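Local structure of 3-oxoacyl-[acyl-carrier-protein] synthase 3 (4EWP) at residues D85-S90 with H144-G149; E151-V156 with F166-G171; E267-F272 with L330-G335; A277-I282 with V297-A302. The protein probably catalyses the first condensation of fatty acid synthesis, joining an acyl starter from acetyl-CoA to two carbons of malonyl-ACP with loss of carbon dioxide. All blocks are in the same frame, centred on the assembly; numbering follows the deposited sequence.

Overall arrangement
The contacts fall in the two halves of a thiolase-like fold, each built on a mixed five-stranded sheet. Contacts 1 and 2 follow one another along strand 144-152, with centres about 21 Å apart. Contact 3 pairs, in the other sheet, the strands that correspond to those of contact 1, and contact 4 is nested in the chain loop that contact 3 closes, centres about 14 Å apart. Contacts 2 and 4, centres about 16 Å apart, meet across the halves, where Leu167 packs on Ala277 and Asn278. Predicted active-site residues lie near this junction: the side chain of Asn306 is about 4 Å from those of Leu168 and Ala277, and that of Cys123 about 6 Å from Leu153.

Contact 1 of 4, residues D85-S90 with H144-G149; sequences DAVIVS and HVLVVG
With CG1 of Ile88 set anti to the carbonyl carbon (chi1 -56°) and the chain extended beyond it, CD1 reaches obliquely across to CG1 of Val145, 3.9 Å away. The two belong to parallel neighbouring strands in a sheet of the thiolase-like fold, a pairing whose connection runs through helices 101-108 and 125-138 and strand 116-120. On the other face, Leu146 has CG anti to its N (chi1 172°), and its CD2 lies alongside CG1 of Val87 at 4.1 Å, both side chains pointing the same way. Branched aliphatic residues suit these buried positions; helix 125-138 covers the face of Ile88, Val145 and Val147. Backbone amides and carbonyls pair in parallel register, Ser90 N meeting Val148 O at 2.7 Å. Ser90 lies beside Gly149, and its backbone bonds on to Val150; its side chain is about 8 Å from that of Cys123, a predicted catalytic residue. At the start of the strands, where both residues are partly exposed, Asp85 and His144 are polar. Asp85 OD2 accepts from the backbone N of Arg143 and His144; the latter, 3.0 Å off, approaches from above the carboxylate plane, while a water in the imidazole plane lies 2.7 Å from His144 ND1.

Contact 2 of 4, residues E151-V156 with F166-G171; sequences ERLSDV and FLLGDG
Asp170 OD2 accepts from Ser154 OG at 2.6 Å, on the syn side and 19° out of the carboxylate plane, and also from the backbone N of Ala56. The other oxygen, OD1, takes the backbone N of Ser154 on its syn lone pair at 2.9 Å. Ser154 can offer both groups together because its OG stands between the backbone N and the carbonyl carbon (chi1 55°). Three residues earlier, Glu151 and Gly171 exchange backbone hydrogen bonds, an antiparallel hydrogen-bonded pair that joins the end of strand 144-152 to the start of strand 170-180 in the thiolase-like fold. At the backbone angles of Gly171 a CB would press on the preceding carbonyl, which explains glycine there. The side chains of Leu153 and Leu168 cross at about a right angle, with Leu153 CD1 3.7 Å from Leu168 CB; Leu168 borders Asn306, a predicted active-site residue. Arg152 passes its CG obliquely by Asp170, then bends at chi3 and gives NE to Asp155 OD2, 2.7 Å away; Asp155 OD1 forms a salt bridge with Arg210 of the second subunit. Asp170 is thus tied to the turn after strand 144-152, and the charge of this buried carboxylate is probably stabilised by Ser154 N, Ser154 OG and Ala56 N.

Contact 3 of 4, residues E267-F272 with L330-G335; sequences EDLAAF and LALQIG
Backbone hydrogen bonding sets the frame, with Leu330 O as its focus. This carbonyl accepts from two successive amides, Ala270 N at 2.7 Å, lying in the carbonyl plane, and Ala271 N at 3.2 Å, tilted 15° from it. The chain turns a corner at Ala270, which lets two consecutive N-H groups aim at one oxygen; beyond the corner Leu332 N donates to Ala271 O, and Ala271 pairs with Ala331 and Phe272 with Leu332. This is the parallel pairing of neighbouring strands in the second sheet of the thiolase-like fold, the counterpart of 86-90 with 144-152 in the first. Before the corner a water gives a proton to Asp268 O at 2.6 Å and accepts from Leu330 N; Val3 of the second subunit packs on both residues.

Apolar packing fills one face with larger groups. Phe272 and Leu332 both start anti to the backbone N (chi1 171° and 172°), which lays them side by side, with ring atom CD1 of Phe272 3.9 Å from CD2 of Leu332. The next ring carbon, CE1, meets CG2 of Ile334 obliquely at 4.0 Å. Leu269 approaches the same leucine from before the corner, its CD1 4.0 Å from Leu332 CB. The opposite face has small residues instead: the CB atoms of Ala271 and Ala331 are 4.2 Å apart, and alanine suits the close approach of helix 311-322, whose Leu319 packs on Ala271.

Helix 240-262 touches Leu269, Leu332 and Ile334, while Phe285 of helix 279-288 meets the Phe272 ring edge-to-face. Strand 330-337 lies between 269-274 and the antiparallel 341-348.

Contact 4 of 4, residues A277-I282 with V297-A302; sequences ANMRII and VARDIA
The chain enters helix 279-288 at Asn278 and the other segment leads into helix 301-304; the closest CA atoms are those of Met279 and Ile301, 6.9 Å apart, with no hydrogen bond across the segments. Side chains make the contact. Met279 bends at chi2 and chi3 (72° and 82°), which folds its thioether toward the other segment. SD lies at the edge of the Arg299 guanidinium, near its plane, and 3.7 Å from Arg299 CD, the two side chains crossing at about a right angle; CE reaches CG2 of Ile301 at 3.8 Å. A flexible methionine suits this uneven surface of methylene groups and methyls. Ile282 runs past Val297 and Ile301 in opposite directions, its CG2 3.7 Å from Val297 CG1. That valine methyl also lies over the centre of one face of the Arg299 guanidinium, while Arg299 NH1 forms a salt bridge with Asp283, so the group has a methyl over one face and its charge paired at NH1. CD1 of Ile301 presses on the backbone just before the helix, 3.4 Å from Asn278 N. Asn278 itself is an N-cap: its OD1 accepts from Ile281 N at 3.3 Å and, weakly, from Arg280 N. Residues 276-280 form the predicted ACP-binding region, and Ala277 O makes a weak hydrogen bond with Asn306 ND2, so this capped helix start borders the probable active site characteristic of FabH enzymes.

Contact 1 of 4, residues D85-S90 with H144-G149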
loop_
_atom_site.group_PDB
_atom_site.type_symbol
_atom_site.label_atom_id
_atom_site.label_comp_id
_atom_site.label_asym_id
_atom_site.label_seq_id
_atom_site.Cartn_x
_atom_site.Cartn_y
_atom_site.Cartn_z
ATOM N N ASP A 85 5.247 11.721 12.198
ATOM C CA ASP A 85 5.558 10.429 12.797
ATOM C C ASP A 85 5.230 9.307 11.825
ATOM O O ASP A 85 5.522 8.148 12.115
ATOM C CB ASP A 85 4.738 10.205 14.073
ATOM C CG ASP A 85 4.916 11.305 15.079
ATOM O OD1 ASP A 85 6.029 11.869 15.158
ATOM O OD2 ASP A 85 3.938 11.610 15.793
ATOM N N ALA A 86 4.596 9.647 10.698
ATOM C CA ALA A 86 4.255 8.669 9.664
ATOM C C ALA A 86 3.876 9.357 8.362
ATOM O O ALA A 86 3.352 10.476 8.374
ATOM C CB ALA A 86 3.122 7.771 10.127
ATOM N N VAL A 87 4.135 8.685 7.247
ATOM C CA VAL A 87 3.875 9.238 5.928
ATOM C C VAL A 87 3.140 8.173 5.143
ATOM O O VAL A 87 3.676 7.095 4.924
ATOM C CB VAL A 87 5.189 9.574 5.170
ATOM C CG1 VAL A 87 4.896 9.996 3.754
ATOM C CG2 VAL A 87 5.991 10.655 5.894
ATOM N N ILE A 88 1.904 8.458 4.742
ATOM C CA ILE A 88 1.111 7.496 3.982
ATOM C C ILE A 88 0.829 8.074 2.610
ATOM O O ILE A 88 0.253 9.161 2.480
ATOM C CB ILE A 88 -0.235 7.172 4.668
ATOM C CG1 ILE A 88 -0.010 6.668 6.090
ATOM C CG2 ILE A 88 -1.006 6.145 3.869
ATOM C CD1 ILE A 88 -1.294 6.369 6.842
ATOM N N VAL A 89 1.252 7.359 1.579
ATOM C CA VAL A 89 1.041 7.841 0.223
ATOM C C VAL A 89 0.101 6.895 -0.503
ATOM O O VAL A 89 0.384 5.705 -0.672
ATOM C CB VAL A 89 2.351 7.970 -0.559
ATOM C CG1 VAL A 89 2.046 8.163 -2.040
ATOM C CG2 VAL A 89 3.207 9.101 0.013
ATOM N N SER A 90 -1.036 7.425 -0.917
ATOM C CA SER A 90 -2.020 6.603 -1.579
ATOM C C SER A 90 -1.980 6.867 -3.074
ATOM O O SER A 90 -2.380 7.931 -3.528
ATOM C CB SER A 90 -3.389 6.880 -0.988
ATOM O OG SER A 90 -4.371 6.328 -1.824
ATOM N N HIS A 144 1.457 12.899 14.642
ATOM C CA HIS A 144 1.213 13.621 13.388
ATOM C C HIS A 144 1.432 12.704 12.161
ATOM O O HIS A 144 2.529 12.182 11.955
ATOM C CB HIS A 144 2.128 14.844 13.272
ATOM C CG HIS A 144 1.979 15.833 14.387
ATOM N ND1 HIS A 144 2.780 15.817 15.510
ATOM C CD2 HIS A 144 1.135 16.884 14.543
ATOM C CE1 HIS A 144 2.435 16.810 16.311
ATOM N NE2 HIS A 144 1.441 17.472 15.745
ATOM N N VAL A 145 0.394 12.522 11.349
ATOM C CA VAL A 145 0.467 11.615 10.207
ATOM C C VAL A 145 0.174 12.401 8.952
ATOM O O VAL A 145 -0.828 13.139 8.878
ATOM C CB VAL A 145 -0.551 10.440 10.346
ATOM C CG1 VAL A 145 -0.490 9.471 9.141
ATOM C CG2 VAL A 145 -0.307 9.695 11.639
ATOM N N LEU A 146 1.060 12.270 7.974
ATOM C CA LEU A 146 0.841 12.897 6.679
ATOM C C LEU A 146 0.147 11.902 5.762
ATOM O O LEU A 146 0.585 10.763 5.660
ATOM C CB LEU A 146 2.177 13.314 6.069
ATOM C CG LEU A 146 2.106 13.819 4.634
ATOM C CD1 LEU A 146 1.426 15.198 4.546
ATOM C CD2 LEU A 146 3.494 13.852 4.041
ATOM N N VAL A 147 -0.946 12.318 5.118
ATOM C CA VAL A 147 -1.630 11.469 4.131
ATOM C C VAL A 147 -1.652 12.186 2.783
ATOM O O VAL A 147 -2.086 13.335 2.688
ATOM C CB VAL A 147 -3.083 11.137 4.554
ATOM C CG1 VAL A 147 -3.747 10.262 3.498
ATOM C CG2 VAL A 147 -3.101 10.457 5.904
ATOM N N VAL A 148 -1.169 11.515 1.745
ATOM C CA VAL A 148 -1.124 12.108 0.426
ATOM C C VAL A 148 -1.859 11.221 -0.559
ATOM O O VAL A 148 -1.509 10.055 -0.735
ATOM C CB VAL A 148 0.330 12.298 -0.066
ATOM C CG1 VAL A 148 0.324 12.952 -1.431
ATOM C CG2 VAL A 148 1.086 13.181 0.893
ATOM N N GLY A 149 -2.891 11.763 -1.196
ATOM C CA GLY A 149 -3.529 11.073 -2.303
ATOM C C GLY A 149 -2.910 11.679 -3.542
ATOM O O GLY A 149 -2.942 12.903 -3.695
HETATM O O HOH W 1 4.924 14.296 16.263
#

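Contact 2 of 4, residues E151-V156 with F166-G171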
loop_
_atom_site.group_PDB
_atom_site.type_symbol
_atom_site.label_atom_id
_atom_site.label_comp_id
_atom_site.label_asym_id
_atom_site.label_seq_id
_atom_site.Cartn_x
_atom_site.Cartn_y
_atom_site.Cartn_z
ATOM N N GLU A 151 -1.652 10.956 -7.925
ATOM C CA GLU A 151 -1.692 10.120 -9.111
ATOM C C GLU A 151 -1.189 10.881 -10.323
ATOM O O GLU A 151 -1.478 12.068 -10.498
ATOM C CB GLU A 151 -3.135 9.677 -9.413
ATOM C CG GLU A 151 -3.892 8.968 -8.292
ATOM C CD GLU A 151 -3.477 7.523 -8.103
ATOM O OE1 GLU A 151 -2.412 7.123 -8.605
ATOM O OE2 GLU A 151 -4.220 6.776 -7.441
ATOM N N ARG A 152 -0.444 10.195 -11.176
ATOM C CA ARG A 152 -0.280 10.669 -12.538
ATOM C C ARG A 152 -1.004 9.663 -13.429
ATOM O O ARG A 152 -0.384 8.825 -14.090
ATOM C CB ARG A 152 1.199 10.850 -12.936
ATOM C CG ARG A 152 1.355 11.649 -14.258
ATOM C CD ARG A 152 2.755 12.213 -14.479
ATOM N NE ARG A 152 3.754 11.169 -14.662
ATOM C CZ ARG A 152 5.068 11.377 -14.720
ATOM N NH1 ARG A 152 5.570 12.607 -14.600
ATOM N NH2 ARG A 152 5.889 10.343 -14.881
ATOM N N LEU A 153 -2.331 9.745 -13.412
ATOM C CA LEU A 153 -3.186 8.830 -14.159
ATOM C C LEU A 153 -2.928 8.900 -15.656
ATOM O O LEU A 153 -3.208 7.947 -16.381
ATOM C CB LEU A 153 -4.657 9.157 -13.896
ATOM C CG LEU A 153 -5.194 8.933 -12.484
ATOM C CD1 LEU A 153 -6.563 9.541 -12.349
ATOM C CD2 LEU A 153 -5.251 7.438 -12.180
ATOM N N SER A 154 -2.415 10.031 -16.132
ATOM C CA SER A 154 -2.186 10.172 -17.561
ATOM C C SER A 154 -1.151 9.147 -18.039
ATOM O O SER A 154 -1.057 8.856 -19.230
ATOM C CB SER A 154 -1.779 11.606 -17.924
ATOM O OG SER A 154 -0.659 12.025 -17.165
ATOM N N ASP A 155 -0.386 8.579 -17.113
ATOM C CA ASP A 155 0.573 7.538 -17.495
ATOM C C ASP A 155 -0.087 6.212 -17.850
ATOM O O ASP A 155 0.536 5.381 -18.512
ATOM C CB ASP A 155 1.608 7.293 -16.399
ATOM C CG ASP A 155 2.697 8.318 -16.408
ATOM O OD1 ASP A 155 2.979 8.873 -17.497
ATOM O OD2 ASP A 155 3.258 8.571 -15.323
ATOM N N VAL A 156 -1.330 6.018 -17.399
ATOM C CA VAL A 156 -2.050 4.773 -17.656
ATOM C C VAL A 156 -3.399 4.923 -18.398
ATOM O O VAL A 156 -4.291 4.088 -18.246
ATOM C CB VAL A 156 -2.272 3.976 -16.359
ATOM C CG1 VAL A 156 -0.973 3.353 -15.890
ATOM C CG2 VAL A 156 -2.858 4.876 -15.272
ATOM N N PHE A 166 -10.529 10.027 -20.979
ATOM C CA PHE A 166 -10.669 11.479 -21.012
ATOM C C PHE A 166 -11.162 12.063 -19.684
ATOM O O PHE A 166 -11.140 13.284 -19.506
ATOM C CB PHE A 166 -11.608 11.886 -22.138
ATOM C CG PHE A 166 -12.980 11.320 -21.989
ATOM C CD1 PHE A 166 -13.284 10.068 -22.506
ATOM C CD2 PHE A 166 -13.955 12.018 -21.298
ATOM C CE1 PHE A 166 -14.544 9.532 -22.359
ATOM C CE2 PHE A 166 -15.221 11.496 -21.145
ATOM C CZ PHE A 166 -15.521 10.244 -21.676
ATOM N N LEU A 167 -11.600 11.204 -18.757
ATOM C CA LEU A 167 -12.067 11.680 -17.450
ATOM C C LEU A 167 -10.929 11.996 -16.502
ATOM O O LEU A 167 -11.106 12.737 -15.542
ATOM C CB LEU A 167 -12.990 10.667 -16.764
ATOM C CG LEU A 167 -14.458 10.649 -17.184
ATOM C CD1 LEU A 167 -14.775 9.378 -17.976
ATOM C CD2 LEU A 167 -15.343 10.753 -15.962
ATOM N N LEU A 168 -9.760 11.431 -16.766
ATOM C CA LEU A 168 -8.717 11.395 -15.745
ATOM C C LEU A 168 -7.669 12.489 -15.823
ATOM O O LEU A 168 -7.169 12.836 -16.895
ATOM C CB LEU A 168 -8.034 10.028 -15.742
ATOM C CG LEU A 168 -9.025 8.876 -15.613
ATOM C CD1 LEU A 168 -8.263 7.549 -15.559
ATOM C CD2 LEU A 168 -9.888 9.103 -14.370
ATOM N N GLY A 169 -7.317 13.003 -14.654
ATOM C CA GLY A 169 -6.323 14.052 -14.546
ATOM C C GLY A 169 -5.304 13.687 -13.479
ATOM O O GLY A 169 -5.431 12.648 -12.806
ATOM N N ASP A 170 -4.305 14.551 -13.321
ATOM C CA ASP A 170 -3.176 14.299 -12.443
ATOM C C ASP A 170 -3.118 15.354 -11.358
ATOM O O ASP A 170 -3.549 16.490 -11.561
ATOM C CB ASP A 170 -1.869 14.356 -13.246
ATOM C CG ASP A 170 -1.903 13.489 -14.508
ATOM O OD1 ASP A 170 -2.551 12.419 -14.503
ATOM O OD2 ASP A 170 -1.260 13.881 -15.507
ATOM N N GLY A 171 -2.558 14.986 -10.212
ATOM C CA GLY A 171 -2.285 15.947 -9.166
ATOM C C GLY A 171 -2.098 15.280 -7.834
ATOM O O GLY A 171 -2.093 14.048 -7.740
#

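Contact 3 of 4, residues E267-F272 with L330-G335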
loop_
_atom_site.group_PDB
_atom_site.type_symbol
_atom_site.label_atom_id
_atom_site.label_comp_id
_atom_site.label_asym_id
_atom_site.label_seq_id
_atom_site.Cartn_x
_atom_site.Cartn_y
_atom_site.Cartn_z
ATOM N N GLU A 267 -28.141 18.343 7.764
ATOM C CA GLU A 267 -28.294 19.724 8.208
ATOM C C GLU A 267 -27.088 20.232 9.000
ATOM O O GLU A 267 -26.849 21.433 9.068
ATOM C CB GLU A 267 -29.554 19.848 9.079
ATOM C CG GLU A 267 -30.871 19.723 8.321
ATOM C CD GLU A 267 -31.112 18.344 7.672
ATOM O OE1 GLU A 267 -30.292 17.416 7.823
ATOM O OE2 GLU A 267 -32.149 18.177 6.994
ATOM N N ASP A 268 -26.351 19.311 9.617
ATOM C CA ASP A 268 -25.153 19.642 10.396
ATOM C C ASP A 268 -23.902 19.810 9.527
ATOM O O ASP A 268 -22.870 20.302 9.997
ATOM C CB ASP A 268 -24.900 18.563 11.450
ATOM C CG ASP A 268 -26.029 18.454 12.456
ATOM O OD1 ASP A 268 -26.529 19.520 12.884
ATOM O OD2 ASP A 268 -26.417 17.312 12.810
ATOM N N LEU A 269 -23.988 19.394 8.265
ATOM C CA LEU A 269 -22.847 19.484 7.344
ATOM C C LEU A 269 -22.633 20.904 6.824
ATOM O O LEU A 269 -23.591 21.602 6.509
ATOM C CB LEU A 269 -23.025 18.532 6.152
ATOM C CG LEU A 269 -23.035 17.026 6.441
ATOM C CD1 LEU A 269 -23.308 16.199 5.180
ATOM C CD2 LEU A 269 -21.707 16.610 7.076
ATOM N N ALA A 270 -21.377 21.331 6.736
ATOM C CA ALA A 270 -21.047 22.560 6.027
ATOM C C ALA A 270 -20.693 22.236 4.583
ATOM O O ALA A 270 -20.774 23.092 3.708
ATOM C CB ALA A 270 -19.896 23.273 6.691
ATOM N N ALA A 271 -20.298 20.995 4.330
ATOM C CA ALA A 271 -19.879 20.623 2.987
ATOM C C ALA A 271 -20.018 19.132 2.724
ATOM O O ALA A 271 -19.982 18.313 3.642
ATOM C CB ALA A 271 -18.436 21.070 2.726
ATOM N N PHE A 272 -20.173 18.801 1.446
ATOM C CA PHE A 272 -20.216 17.425 0.984
ATOM C C PHE A 272 -19.120 17.284 -0.059
ATOM O O PHE A 272 -19.148 17.949 -1.092
ATOM C CB PHE A 272 -21.588 17.098 0.383
ATOM C CG PHE A 272 -21.646 15.769 -0.313
ATOM C CD1 PHE A 272 -21.108 14.637 0.284
ATOM C CD2 PHE A 272 -22.237 15.650 -1.565
ATOM C CE1 PHE A 272 -21.155 13.397 -0.364
ATOM C CE2 PHE A 272 -22.293 14.430 -2.218
ATOM C CZ PHE A 272 -21.750 13.294 -1.611
ATOM N N LEU A 330 -18.319 20.895 9.522
ATOM C CA LEU A 330 -18.286 19.457 9.250
ATOM C C LEU A 330 -18.411 19.150 7.760
ATOM O O LEU A 330 -19.266 19.709 7.071
ATOM C CB LEU A 330 -19.405 18.738 10.002
ATOM C CG LEU A 330 -19.360 18.842 11.524
ATOM C CD1 LEU A 330 -20.582 18.161 12.119
ATOM C CD2 LEU A 330 -18.076 18.226 12.052
ATOM N N ALA A 331 -17.561 18.247 7.279
ATOM C CA ALA A 331 -17.592 17.806 5.891
ATOM C C ALA A 331 -17.690 16.285 5.817
ATOM O O ALA A 331 -16.961 15.565 6.503
ATOM C CB ALA A 331 -16.344 18.283 5.154
ATOM N N LEU A 332 -18.609 15.801 4.987
ATOM C CA LEU A 332 -18.681 14.380 4.676
ATOM C C LEU A 332 -17.773 14.131 3.479
ATOM O O LEU A 332 -17.937 14.756 2.425
ATOM C CB LEU A 332 -20.122 13.970 4.335
ATOM C CG LEU A 332 -20.402 12.561 3.800
ATOM C CD1 LEU A 332 -20.036 11.513 4.840
ATOM C CD2 LEU A 332 -21.853 12.440 3.431
ATOM N N GLN A 333 -16.804 13.239 3.637
ATOM C CA GLN A 333 -15.944 12.864 2.519
ATOM C C GLN A 333 -16.110 11.392 2.276
ATOM O O GLN A 333 -16.191 10.602 3.222
ATOM C CB GLN A 333 -14.481 13.198 2.792
ATOM C CG GLN A 333 -14.008 12.684 4.118
ATOM C CD GLN A 333 -12.582 13.101 4.389
ATOM O OE1 GLN A 333 -12.175 14.224 4.054
ATOM N NE2 GLN A 333 -11.799 12.191 4.982
ATOM N N ILE A 334 -16.189 11.020 1.008
ATOM C CA ILE A 334 -16.441 9.635 0.666
ATOM C C ILE A 334 -15.812 9.348 -0.684
ATOM O O ILE A 334 -16.127 10.016 -1.676
ATOM C CB ILE A 334 -17.951 9.337 0.645
ATOM C CG1 ILE A 334 -18.202 7.890 0.220
ATOM C CG2 ILE A 334 -18.686 10.295 -0.305
ATOM C CD1 ILE A 334 -19.635 7.445 0.476
ATOM N N GLY A 335 -14.885 8.391 -0.702
ATOM C CA GLY A 335 -14.203 7.991 -1.920
ATOM C C GLY A 335 -14.526 6.555 -2.291
ATOM O O GLY A 335 -14.879 5.757 -1.423
HETATM O O HOH W 2 -20.966 22.030 10.103
#

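Contact 4 of 4, residues A277-I282 with V297-A302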
loop_
_atom_site.group_PDB
_atom_site.type_symbol
_atom_site.label_atom_id
_atom_site.label_comp_id
_atom_site.label_asym_id
_atom_site.label_seq_id
_atom_site.Cartn_x
_atom_site.Cartn_y
_atom_site.Cartn_z
ATOM N N ALA A 277 -15.674 11.783 -9.257
ATOM C CA ALA A 277 -15.685 10.731 -10.262
ATOM C C ALA A 277 -16.301 11.224 -11.575
ATOM O O ALA A 277 -15.840 10.883 -12.673
ATOM C CB ALA A 277 -16.443 9.516 -9.729
ATOM N N ASN A 278 -17.334 12.049 -11.447
ATOM C CA ASN A 278 -18.173 12.392 -12.574
ATOM C C ASN A 278 -19.257 13.363 -12.106
ATOM O O ASN A 278 -19.902 13.134 -11.082
ATOM C CB ASN A 278 -18.784 11.104 -13.105
ATOM C CG ASN A 278 -19.662 11.324 -14.283
ATOM O OD1 ASN A 278 -20.720 11.928 -14.166
ATOM N ND2 ASN A 278 -19.251 10.807 -15.433
ATOM N N MET A 279 -19.449 14.467 -12.819
ATOM C CA MET A 279 -20.404 15.469 -12.343
ATOM C C MET A 279 -21.787 14.856 -12.165
ATOM O O MET A 279 -22.510 15.166 -11.211
ATOM C CB MET A 279 -20.489 16.659 -13.288
ATOM C CG MET A 279 -21.277 17.817 -12.705
ATOM S SD MET A 279 -20.351 18.620 -11.393
ATOM C CE MET A 279 -19.296 19.678 -12.383
ATOM N N ARG A 280 -22.153 13.989 -13.097
ATOM C CA ARG A 280 -23.428 13.281 -13.034
ATOM C C ARG A 280 -23.528 12.446 -11.749
ATOM O O ARG A 280 -24.562 12.441 -11.067
ATOM C CB ARG A 280 -23.600 12.425 -14.289
ATOM C CG ARG A 280 -24.789 11.488 -14.254
ATOM C CD ARG A 280 -26.104 12.251 -14.076
ATOM N NE ARG A 280 -27.275 11.371 -14.140
ATOM C CZ ARG A 280 -28.140 11.208 -13.140
ATOM N NH1 ARG A 280 -27.970 11.876 -12.009
ATOM N NH2 ARG A 280 -29.177 10.390 -13.268
ATOM N N ILE A 281 -22.448 11.746 -11.408
ATOM C CA ILE A 281 -22.436 11.012 -10.144
ATOM C C ILE A 281 -22.570 11.962 -8.939
ATOM O O ILE A 281 -23.367 11.720 -8.026
ATOM C CB ILE A 281 -21.185 10.142 -9.989
ATOM C CG1 ILE A 281 -21.287 8.918 -10.907
ATOM C CG2 ILE A 281 -21.029 9.712 -8.537
ATOM C CD1 ILE A 281 -20.040 8.058 -10.946
ATOM N N ILE A 282 -21.786 13.039 -8.941
ATOM C CA ILE A 282 -21.831 14.014 -7.854
ATOM C C ILE A 282 -23.245 14.569 -7.648
ATOM O O ILE A 282 -23.750 14.580 -6.521
ATOM C CB ILE A 282 -20.860 15.186 -8.095
ATOM C CG1 ILE A 282 -19.414 14.698 -8.171
ATOM C CG2 ILE A 282 -20.996 16.233 -6.989
ATOM C CD1 ILE A 282 -18.436 15.814 -8.527
ATOM N N VAL A 297 -21.449 21.728 -2.081
ATOM C CA VAL A 297 -21.032 20.516 -2.771
ATOM C C VAL A 297 -19.765 20.747 -3.614
ATOM O O VAL A 297 -19.741 21.618 -4.491
ATOM C CB VAL A 297 -22.160 19.996 -3.677
ATOM C CG1 VAL A 297 -21.695 18.810 -4.492
ATOM C CG2 VAL A 297 -23.385 19.642 -2.842
ATOM N N ALA A 298 -18.711 19.974 -3.342
ATOM C CA ALA A 298 -17.480 20.046 -4.144
ATOM C C ALA A 298 -17.714 19.627 -5.604
ATOM O O ALA A 298 -18.222 18.537 -5.866
ATOM C CB ALA A 298 -16.389 19.179 -3.523
ATOM N N ARG A 299 -17.327 20.477 -6.547
ATOM C CA ARG A 299 -17.429 20.128 -7.967
ATOM C C ARG A 299 -16.144 20.458 -8.725
ATOM O O ARG A 299 -16.177 20.788 -9.908
ATOM C CB ARG A 299 -18.616 20.843 -8.629
ATOM C CG ARG A 299 -19.959 20.537 -8.000
ATOM C CD ARG A 299 -21.115 21.158 -8.781
ATOM N NE ARG A 299 -22.281 21.260 -7.915
ATOM C CZ ARG A 299 -23.209 20.326 -7.840
ATOM N NH1 ARG A 299 -23.103 19.267 -8.608
ATOM N NH2 ARG A 299 -24.237 20.454 -7.018
ATOM N N ASP A 300 -15.019 20.381 -8.029
ATOM C CA ASP A 300 -13.714 20.612 -8.634
ATOM C C ASP A 300 -13.516 19.884 -9.980
ATOM O O ASP A 300 -12.756 20.347 -10.836
ATOM C CB ASP A 300 -12.614 20.173 -7.659
ATOM C CG ASP A 300 -11.263 20.753 -8.004
ATOM O OD1 ASP A 300 -11.210 21.852 -8.602
ATOM O OD2 ASP A 300 -10.246 20.114 -7.666
ATOM N N ILE A 301 -14.183 18.744 -10.158
ATOM C CA ILE A 301 -14.015 17.929 -11.367
ATOM C C ILE A 301 -14.102 18.711 -12.695
ATOM O O ILE A 301 -13.446 18.348 -13.673
ATOM C CB ILE A 301 -15.032 16.764 -11.410
ATOM C CG1 ILE A 301 -14.552 15.666 -12.364
ATOM C CG2 ILE A 301 -16.402 17.264 -11.820
ATOM C CD1 ILE A 301 -15.623 14.663 -12.708
ATOM N N ALA A 302 -14.906 19.778 -12.731
ATOM C CA ALA A 302 -15.087 20.555 -13.961
ATOM C C ALA A 302 -13.781 21.118 -14.524
ATOM O O ALA A 302 -13.621 21.219 -15.742
ATOM C CB ALA A 302 -16.095 21.685 -13.750
#